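Local coordinates for protein 4-hydroxybutyrate CoA-transferase (Porphyromonas gingivalis, PDB 3EH7) that probably transfers coenzyme A between acyl-CoA thioesters and carboxylates such as acetate, as a putative 4-hydroxybutyrate CoA-transferase, at residues 226-229 against 230-233; 239-242 against 243-246; 250-254 against 255-259. One frame throughout, in Å; residues are numbered along the deposited sequence.

Contact 1: residues 226-229 against 230-233; sequences AALL and FLKD
The amide of L231 gives the straightest backbone bond here, reaching L228 O at 3.0 Å with an N-H...O angle of 158°. F230 N turns to A227 O at 3.1 Å, bent to 135°, and its link to A226 O is weak; both sound bonds thus run from residue i+3 back to residue i. Two waters extend the pattern. One donates to L228 O and accepts from K232 NZ; the other donates to L229 O, 2.7 Å away, and accepts from K232 N, so water stands between L229 O and the K232 amide. This is the C-terminal part of helix 222-229, where i+3 bonds carry the chain into the loop leading to strand 238-240. K232 runs back beside L229, both side chains pointing the same way: its CE packs 3.5 Å from L229 O, while NZ comes 3.8 Å from L229 CD2. A bend at the last torsion (chi4 -72°) turns the ammonium toward the first water, and a long, weak ion pair with E250 is its second partner. On the buried side, L231 lays CG 3.3 Å from A227 O and brings CD1 to 4.2 Å from L228 CD2, the two leucines crossing at a slant; L251 of helix 246-253 touches both. The F230 ring approaches A226 O obliquely through CD2 and packs on E200, R204 and A207 of helix 197-208.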
ATOM      1  N   ALA A 226      23.931 -11.490  -8.467  1.00 22.10           N
ATOM      2  CA  ALA A 226      24.493 -10.887  -9.672  1.00 22.05           C
ATOM      3  C   ALA A 226      24.522  -9.375  -9.538  1.00 22.08           C
ATOM      4  O   ALA A 226      25.468  -8.726 -10.007  1.00 22.54           O
ATOM      5  CB  ALA A 226      23.707 -11.305 -10.913  1.00 20.85           C
ATOM      6  N   ALA A 227      23.482  -8.800  -8.939  1.00 21.47           N
ATOM      7  CA  ALA A 227      23.480  -7.355  -8.684  1.00 21.72           C
ATOM      8  C   ALA A 227      24.660  -6.940  -7.791  1.00 21.62           C
ATOM      9  O   ALA A 227      25.366  -5.986  -8.092  1.00 21.39           O
ATOM     10  CB  ALA A 227      22.145  -6.919  -8.048  1.00 21.45           C
ATOM     11  N   LEU A 228      24.890  -7.691  -6.711  1.00 21.91           N
ATOM     12  CA  LEU A 228      25.936  -7.363  -5.747  1.00 22.44           C
ATOM     13  C   LEU A 228      27.331  -7.506  -6.384  1.00 23.06           C
ATOM     14  O   LEU A 228      28.265  -6.773  -6.054  1.00 22.79           O
ATOM     15  CB  LEU A 228      25.821  -8.274  -4.514  1.00 22.14           C
ATOM     16  CG  LEU A 228      24.622  -8.062  -3.579  1.00 21.96           C
ATOM     17  CD1 LEU A 228      24.342  -9.264  -2.697  1.00 19.99           C
ATOM     18  CD2 LEU A 228      24.816  -6.819  -2.736  1.00 20.13           C
ATOM     19  N   LEU A 229      27.464  -8.460  -7.298  1.00 23.77           N
ATOM     20  CA  LEU A 229      28.708  -8.658  -7.996  1.00 24.02           C
ATOM     21  C   LEU A 229      29.083  -7.434  -8.833  1.00 23.78           C
ATOM     22  O   LEU A 229      30.270  -7.189  -9.065  1.00 23.35           O
ATOM     23  CB  LEU A 229      28.654  -9.919  -8.886  1.00 24.77           C
ATOM     24  CG  LEU A 229      28.832 -11.301  -8.223  1.00 26.08           C
ATOM     25  CD1 LEU A 229      29.033 -12.355  -9.304  1.00 28.57           C
ATOM     26  CD2 LEU A 229      29.995 -11.369  -7.232  1.00 28.39           C
ATOM     27  N   PHE A 230      28.091  -6.675  -9.296  1.00 23.37           N
ATOM     28  CA  PHE A 230      28.385  -5.457 -10.054  1.00 23.67           C
ATOM     29  C   PHE A 230      28.455  -4.203  -9.220  1.00 23.57           C
ATOM     30  O   PHE A 230      28.535  -3.116  -9.777  1.00 24.21           O
ATOM     31  CB  PHE A 230      27.432  -5.289 -11.229  1.00 23.98           C
ATOM     32  CG  PHE A 230      27.659  -6.306 -12.298  1.00 25.17           C
ATOM     33  CD1 PHE A 230      28.794  -6.238 -13.084  1.00 26.99           C
ATOM     34  CD2 PHE A 230      26.785  -7.367 -12.463  1.00 26.97           C
ATOM     35  CE1 PHE A 230      29.056  -7.188 -14.045  1.00 28.19           C
ATOM     36  CE2 PHE A 230      27.020  -8.328 -13.417  1.00 26.69           C
ATOM     37  CZ  PHE A 230      28.166  -8.239 -14.217  1.00 30.08           C
ATOM     38  N   LEU A 231      28.474  -4.352  -7.897  1.00 23.46           N
ATOM     39  CA  LEU A 231      28.602  -3.213  -6.983  1.00 23.48           C
ATOM     40  C   LEU A 231      30.004  -3.044  -6.353  1.00 24.19           C
ATOM     41  O   LEU A 231      30.159  -2.281  -5.387  1.00 23.99           O
ATOM     42  CB  LEU A 231      27.547  -3.319  -5.872  1.00 23.35           C
ATOM     43  CG  LEU A 231      26.074  -3.293  -6.319  1.00 22.17           C
ATOM     44  CD1 LEU A 231      25.153  -3.416  -5.096  1.00 23.78           C
ATOM     45  CD2 LEU A 231      25.721  -2.042  -7.132  1.00 22.65           C
ATOM     46  N   LYS A 232      31.024  -3.708  -6.899  1.00 24.29           N
ATOM     47  CA  LYS A 232      32.365  -3.661  -6.289  1.00 24.82           C
ATOM     48  C   LYS A 232      33.035  -2.287  -6.403  1.00 24.44           C
ATOM     49  O   LYS A 232      33.910  -1.961  -5.633  1.00 24.41           O
ATOM     50  CB  LYS A 232      33.287  -4.752  -6.858  1.00 25.12           C
ATOM     51  CG  LYS A 232      32.778  -6.192  -6.653  1.00 27.63           C
ATOM     52  CD  LYS A 232      33.679  -7.196  -7.383  1.00 31.65           C
ATOM     53  CE  LYS A 232      33.066  -8.589  -7.468  1.00 33.55           C
ATOM     54  NZ  LYS A 232      33.058  -9.292  -6.176  1.00 35.05           N
ATOM     55  N   ASP A 233      32.596  -1.482  -7.353  1.00 24.51           N
ATOM     56  CA  ASP A 233      33.091  -0.130  -7.533  1.00 25.15           C
ATOM     57  C   ASP A 233      32.261   0.929  -6.771  1.00 25.10           C
ATOM     58  O   ASP A 233      32.492   2.121  -6.920  1.00 25.00           O
ATOM     59  CB  ASP A 233      33.043   0.191  -9.025  1.00 26.18           C
ATOM     60  CG  ASP A 233      31.583   0.193  -9.613  1.00 29.48           C
ATOM     61  OD1 ASP A 233      30.633  -0.516  -9.142  1.00 29.94           O
ATOM     62  OD2 ASP A 233      31.398   0.936 -10.598  1.00 36.76           O
TER
HETATM   63  O   HOH W   1      30.301  -8.626  -4.703  1.00 33.70           O
HETATM   64  O   HOH W   2      31.530  -4.870  -9.536  1.00 39.85           O

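Contact 2: residues 239-242 against 243-246; sequences IHTE and MFSD
The hydroxyl of T241 is gripped by two partners: OG1 donates to M243 O at 2.9 Å, and it is also hydrogen-bonded to the amide of L218. The C=O...OG1 angle of 133°, with the oxygen 39° out of the carbonyl plane, shows that the bond is made from above that plane and not on a lone pair. OG1 lies opposite the backbone N of its own residue (chi1 -166°), which leaves the methyl CG2 between N and the carbonyl carbon. From there CG2 packs against the M243 carbonyl, 3.3 Å from M243 O, and separately makes an apolar contact with the F244 ring, meeting it at the edge, in the ring plane, 3.8 Å from CD2. I239 comes to the same ring atom with its own CG2, at 4.1 Å, but obliquely, so CD2 is where both branched residues touch the phenyl group. Between T241 and M243 the chain turns sharply at E242, whose backbone is helical between extended neighbours. The extended E242 side chain ends at T338 and N299, which bind its carboxylate through OG1 and ND2. M243, a selenomethionine, folds its chain at chi2 and chi3 and rests on I220 and F273. All the touching residues are buried. I239 belongs to strand 238-240, which lies between parallel strands 215-217 and 269-271 in the mixed sheet, whereas F244 packs on M269, A271 and L274; the kink therefore carries the chain from that sheet to the short, weakly bonded parallel pairing of 243-244 with 273-274, just before helix 246-253.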
ATOM      1  N   ILE A 239      23.000  -1.258   4.570  1.00 19.64           N
ATOM      2  CA  ILE A 239      21.993  -2.311   4.545  1.00 19.32           C
ATOM      3  C   ILE A 239      20.821  -2.053   5.523  1.00 19.37           C
ATOM      4  O   ILE A 239      21.011  -1.884   6.732  1.00 19.31           O
ATOM      5  CB  ILE A 239      22.624  -3.682   4.873  1.00 19.89           C
ATOM      6  CG1 ILE A 239      23.577  -4.125   3.750  1.00 19.72           C
ATOM      7  CG2 ILE A 239      21.543  -4.737   5.140  1.00 17.24           C
ATOM      8  CD1 ILE A 239      22.877  -4.444   2.438  1.00 19.76           C
ATOM      9  N   HIS A 240      19.614  -2.019   4.961  1.00 18.88           N
ATOM     10  CA  HIS A 240      18.380  -2.091   5.729  1.00 18.55           C
ATOM     11  C   HIS A 240      17.432  -2.937   4.904  1.00 18.76           C
ATOM     12  O   HIS A 240      16.834  -2.490   3.903  1.00 17.98           O
ATOM     13  CB  HIS A 240      17.787  -0.726   6.086  1.00 18.10           C
ATOM     14  CG  HIS A 240      16.550  -0.830   6.935  1.00 18.48           C
ATOM     15  ND1 HIS A 240      16.488  -0.371   8.234  1.00 19.42           N
ATOM     16  CD2 HIS A 240      15.342  -1.381   6.679  1.00 21.19           C
ATOM     17  CE1 HIS A 240      15.291  -0.617   8.729  1.00 18.40           C
ATOM     18  NE2 HIS A 240      14.575  -1.233   7.807  1.00 19.72           N
ATOM     19  N   THR A 241      17.365  -4.192   5.315  1.00 18.48           N
ATOM     20  CA  THR A 241      16.892  -5.250   4.468  1.00 18.85           C
ATOM     21  C   THR A 241      16.020  -6.233   5.245  1.00 19.74           C
ATOM     22  O   THR A 241      16.055  -6.303   6.468  1.00 19.14           O
ATOM     23  CB  THR A 241      18.088  -5.966   3.842  1.00 19.10           C
ATOM     24  OG1 THR A 241      17.639  -6.803   2.759  1.00 16.71           O
ATOM     25  CG2 THR A 241      18.890  -6.794   4.930  1.00 16.66           C
ATOM     26  N   GLU A 242      15.200  -6.977   4.533  1.00 20.44           N
ATOM     27  CA  GLU A 242      14.448  -8.015   5.202  1.00 20.54           C
ATOM     28  C   GLU A 242      15.425  -9.115   5.641  1.00 20.64           C
ATOM     29  O   GLU A 242      15.397  -9.606   6.785  1.00 19.94           O
ATOM     30  CB  GLU A 242      13.360  -8.584   4.303  1.00 20.10           C
ATOM     31  CG  GLU A 242      12.363  -9.451   5.088  1.00 21.67           C
ATOM     32  CD  GLU A 242      11.231  -9.948   4.216  1.00 24.41           C
ATOM     33  OE1 GLU A 242      10.446  -9.087   3.771  1.00 25.78           O
ATOM     34  OE2 GLU A 242      11.142 -11.177   3.970  1.00 25.85           O
HETATM   35  N   MSE A 243      16.290  -9.505   4.718  1.00 21.18           N
HETATM   36  CA  MSE A 243      17.326 -10.477   5.027  1.00 20.90           C
HETATM   37  C   MSE A 243      18.556 -10.202   4.187  1.00 20.16           C
HETATM   38  O   MSE A 243      18.483  -9.523   3.197  1.00 18.79           O
HETATM   39  CB  MSE A 243      16.807 -11.909   4.809  1.00 19.75           C
HETATM   40  CG  MSE A 243      16.436 -12.226   3.384  1.00 22.54           C
HETATM   41 SE   MSE A 243      17.877 -12.926   2.272  0.80 24.95          SE
HETATM   42  CE  MSE A 243      18.198 -14.645   3.145  1.00 24.63           C
ATOM     43  N   PHE A 244      19.689 -10.737   4.618  1.00 20.43           N
ATOM     44  CA  PHE A 244      20.873 -10.789   3.759  1.00 21.37           C
ATOM     45  C   PHE A 244      21.582 -12.124   3.903  1.00 21.30           C
ATOM     46  O   PHE A 244      21.168 -12.973   4.703  1.00 21.49           O
ATOM     47  CB  PHE A 244      21.800  -9.579   3.924  1.00 21.25           C
ATOM     48  CG  PHE A 244      22.489  -9.492   5.250  1.00 22.48           C
ATOM     49  CD1 PHE A 244      23.653 -10.194   5.496  1.00 23.02           C
ATOM     50  CD2 PHE A 244      21.987  -8.661   6.246  1.00 23.91           C
ATOM     51  CE1 PHE A 244      24.297 -10.102   6.736  1.00 23.66           C
ATOM     52  CE2 PHE A 244      22.622  -8.571   7.475  1.00 24.60           C
ATOM     53  CZ  PHE A 244      23.804  -9.284   7.711  1.00 23.45           C
ATOM     54  N   SER A 245      22.622 -12.302   3.099  1.00 21.22           N
ATOM     55  CA  SER A 245      23.268 -13.585   2.938  1.00 21.66           C
ATOM     56  C   SER A 245      24.722 -13.366   2.550  1.00 21.23           C
ATOM     57  O   SER A 245      25.273 -12.300   2.808  1.00 19.54           O
ATOM     58  CB  SER A 245      22.538 -14.397   1.854  1.00 21.21           C
ATOM     59  OG  SER A 245      22.870 -15.764   1.909  1.00 22.53           O
ATOM     60  N   ASP A 246      25.300 -14.366   1.872  1.00 21.97           N
ATOM     61  CA  ASP A 246      26.729 -14.397   1.592  1.00 21.93           C
ATOM     62  C   ASP A 246      27.179 -13.222   0.768  1.00 21.27           C
ATOM     63  O   ASP A 246      28.239 -12.650   1.047  1.00 20.87           O
ATOM     64  CB  ASP A 246      27.134 -15.702   0.894  1.00 22.52           C
ATOM     65  CG  ASP A 246      27.100 -16.897   1.840  1.00 24.61           C
ATOM     66  OD1 ASP A 246      28.180 -17.318   2.318  1.00 24.01           O
ATOM     67  OD2 ASP A 246      25.984 -17.404   2.118  1.00 24.88           O
TER

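Contact 3: residues 250-254 against 255-259; sequences ELVRS and GVITG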
ATOM      1  N   GLU A 250      30.185 -10.465   1.638  1.00 23.82           N
ATOM      2  CA  GLU A 250      31.377 -10.346   0.771  1.00 25.13           C
ATOM      3  C   GLU A 250      31.661  -8.881   0.484  1.00 25.42           C
ATOM      4  O   GLU A 250      32.808  -8.456   0.496  1.00 25.02           O
ATOM      5  CB  GLU A 250      31.201 -11.124  -0.543  1.00 25.00           C
ATOM      6  CG  GLU A 250      32.377 -10.956  -1.505  1.00 28.89           C
ATOM      7  CD  GLU A 250      32.134 -11.578  -2.886  1.00 32.14           C
ATOM      8  OE1 GLU A 250      30.988 -12.007  -3.199  1.00 34.71           O
ATOM      9  OE2 GLU A 250      33.104 -11.617  -3.663  1.00 35.74           O
ATOM     10  N   LEU A 251      30.613  -8.090   0.253  1.00 26.28           N
ATOM     11  CA  LEU A 251      30.820  -6.661   0.030  1.00 26.64           C
ATOM     12  C   LEU A 251      31.142  -5.906   1.311  1.00 27.02           C
ATOM     13  O   LEU A 251      31.727  -4.828   1.253  1.00 27.41           O
ATOM     14  CB  LEU A 251      29.635  -6.026  -0.692  1.00 27.16           C
ATOM     15  CG  LEU A 251      29.553  -6.227  -2.203  1.00 27.56           C
ATOM     16  CD1 LEU A 251      28.205  -5.762  -2.697  1.00 28.76           C
ATOM     17  CD2 LEU A 251      30.638  -5.483  -2.918  1.00 27.85           C
ATOM     18  N   VAL A 252      30.776  -6.439   2.473  1.00 27.50           N
ATOM     19  CA  VAL A 252      31.224  -5.821   3.709  1.00 27.93           C
ATOM     20  C   VAL A 252      32.720  -6.062   3.844  1.00 29.44           C
ATOM     21  O   VAL A 252      33.487  -5.129   4.052  1.00 29.40           O
ATOM     22  CB  VAL A 252      30.525  -6.373   4.953  1.00 28.61           C
ATOM     23  CG1 VAL A 252      31.246  -5.852   6.227  1.00 29.23           C
ATOM     24  CG2 VAL A 252      29.020  -5.997   4.949  1.00 24.52           C
ATOM     25  N   ARG A 253      33.133  -7.316   3.680  1.00 30.13           N
ATOM     26  CA  ARG A 253      34.532  -7.679   3.864  1.00 30.55           C
ATOM     27  C   ARG A 253      35.409  -6.923   2.889  1.00 30.44           C
ATOM     28  O   ARG A 253      36.532  -6.583   3.210  1.00 30.82           O
ATOM     29  CB  ARG A 253      34.721  -9.188   3.720  1.00 30.83           C
ATOM     30  CG  ARG A 253      34.182  -9.944   4.905  1.00 31.10           C
ATOM     31  CD  ARG A 253      34.235 -11.432   4.678  1.00 31.44           C
ATOM     32  NE  ARG A 253      34.009 -12.189   5.908  1.00 32.00           N
ATOM     33  CZ  ARG A 253      33.494 -13.422   5.960  1.00 34.02           C
ATOM     34  NH1 ARG A 253      33.344 -14.031   7.126  1.00 34.08           N
ATOM     35  NH2 ARG A 253      33.123 -14.062   4.853  1.00 35.10           N
ATOM     36  N   SER A 254      34.885  -6.608   1.711  1.00 30.17           N
ATOM     37  CA  SER A 254      35.671  -5.856   0.744  1.00 29.52           C
ATOM     38  C   SER A 254      35.585  -4.331   0.868  1.00 29.08           C
ATOM     39  O   SER A 254      36.157  -3.618   0.039  1.00 29.93           O
ATOM     40  CB  SER A 254      35.254  -6.253  -0.662  1.00 29.67           C
ATOM     41  OG  SER A 254      33.893  -5.977  -0.839  1.00 30.05           O
ATOM     42  N   GLY A 255      34.863  -3.817   1.858  1.00 27.78           N
ATOM     43  CA  GLY A 255      34.832  -2.373   2.092  1.00 26.72           C
ATOM     44  C   GLY A 255      33.807  -1.557   1.319  1.00 25.52           C
ATOM     45  O   GLY A 255      33.780  -0.349   1.443  1.00 25.64           O
ATOM     46  N   VAL A 256      32.958  -2.187   0.521  1.00 24.38           N
ATOM     47  CA  VAL A 256      31.938  -1.435  -0.216  1.00 23.35           C
ATOM     48  C   VAL A 256      30.746  -1.071   0.701  1.00 22.74           C
ATOM     49  O   VAL A 256      30.280   0.062   0.700  1.00 21.47           O
ATOM     50  CB  VAL A 256      31.499  -2.181  -1.498  1.00 23.39           C
ATOM     51  CG1 VAL A 256      30.297  -1.496  -2.168  1.00 23.30           C
ATOM     52  CG2 VAL A 256      32.687  -2.278  -2.471  1.00 22.48           C
ATOM     53  N   ILE A 257      30.269  -2.043   1.472  1.00 22.45           N
ATOM     54  CA  ILE A 257      29.121  -1.834   2.346  1.00 22.89           C
ATOM     55  C   ILE A 257      29.653  -1.479   3.714  1.00 22.79           C
ATOM     56  O   ILE A 257      30.164  -2.353   4.398  1.00 24.11           O
ATOM     57  CB  ILE A 257      28.231  -3.082   2.469  1.00 22.64           C
ATOM     58  CG1 ILE A 257      27.542  -3.360   1.119  1.00 22.83           C
ATOM     59  CG2 ILE A 257      27.141  -2.860   3.573  1.00 20.58           C
ATOM     60  CD1 ILE A 257      26.755  -4.707   1.057  1.00 21.41           C
ATOM     61  N   THR A 258      29.609  -0.193   4.050  1.00 22.27           N
ATOM     62  CA  THR A 258      30.118   0.332   5.318  1.00 22.07           C
ATOM     63  C   THR A 258      29.008   0.794   6.278  1.00 22.25           C
ATOM     64  O   THR A 258      29.226   0.959   7.479  1.00 21.86           O
ATOM     65  CB  THR A 258      31.027   1.553   5.067  1.00 22.58           C
ATOM     66  OG1 THR A 258      30.251   2.592   4.464  1.00 21.91           O
ATOM     67  CG2 THR A 258      32.228   1.195   4.157  1.00 21.40           C
ATOM     68  N   GLY A 259      27.828   1.060   5.729  1.00 22.72           N
ATOM     69  CA  GLY A 259      26.773   1.722   6.477  1.00 23.04           C
ATOM     70  C   GLY A 259      27.072   3.158   6.851  1.00 23.08           C
ATOM     71  O   GLY A 259      26.365   3.735   7.672  1.00 22.61           O
TER
HETATM   72  O   HOH W   3      32.704  -2.877   5.196  1.00 38.22           O
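A helix ends in this local contact: residues 250-253 form the last turn of helix 246-253, and the loop that leads on to strand 269-271 begins by folding its residues 255-257 back over that turn. The evidence lies in the backbone. G255 N bonds to V252 O at 2.9 Å, and V256 N makes a weak bond to L251 O; with G255 at positive phi (87°), these two returns into the last turn make a Schellman motif. I257 N adds a further, nearly linear bond to the same L251 O, 3.2 Å long (N-H...O 175°). Glycine suits the corner, because a CB there would collide with the carbonyl oxygen of S254. One residue before L251, E250 O accepts from both the amide and the hydroxyl of S254, OG standing 3.0 Å away and close to the carbonyl plane; chi1 of 60° swings OG back over the helix end to make this possible. A water donates to V252 O and I257 O, joining the helix end to the returning chain. Beneath the turn, apolar side chains pack the returning chain against the helix. I257 passes across L251 at about a right angle, its CD1 3.6 Å from L251 CB, and its CG2 meets V252 CG2 at 3.9 Å. V256 comes to L251 at a slant, CB to CD2 at 3.7 Å. L237 receives both V256 and I257, and its backbone also bonds to V256, so the loop before strand 238-240 covers this side. On the helix flank facing 278-284, V252 and R253 touch F283, and the R253 guanidinium forms a salt bridge with D279.

In the fold
The three contacts follow one another along the chain, with strand 238-240 coming after the loop of contact 1 and helix 246-253 after the kink of contact 2. Contacts 1 and 3 have centres 11 Å apart, each about 20 Å from the centre of the chain. The ends of helices 222-229 and 246-253 and the loops after them touch, L231 O lying 3.3 Å from V256 CG1 and L228 O 3.5 Å from L251 CD1, and K232 NZ makes a long, weak ion pair with E250 OE2 at 3.4 Å. Contact 2 is deeper, about 8 Å from that centre, and meets contact 3 where I239 CG1 lies 3.8 Å from I257 CG2. Contacts 1 and 2 do not touch, their nearest atoms being about 6 Å apart.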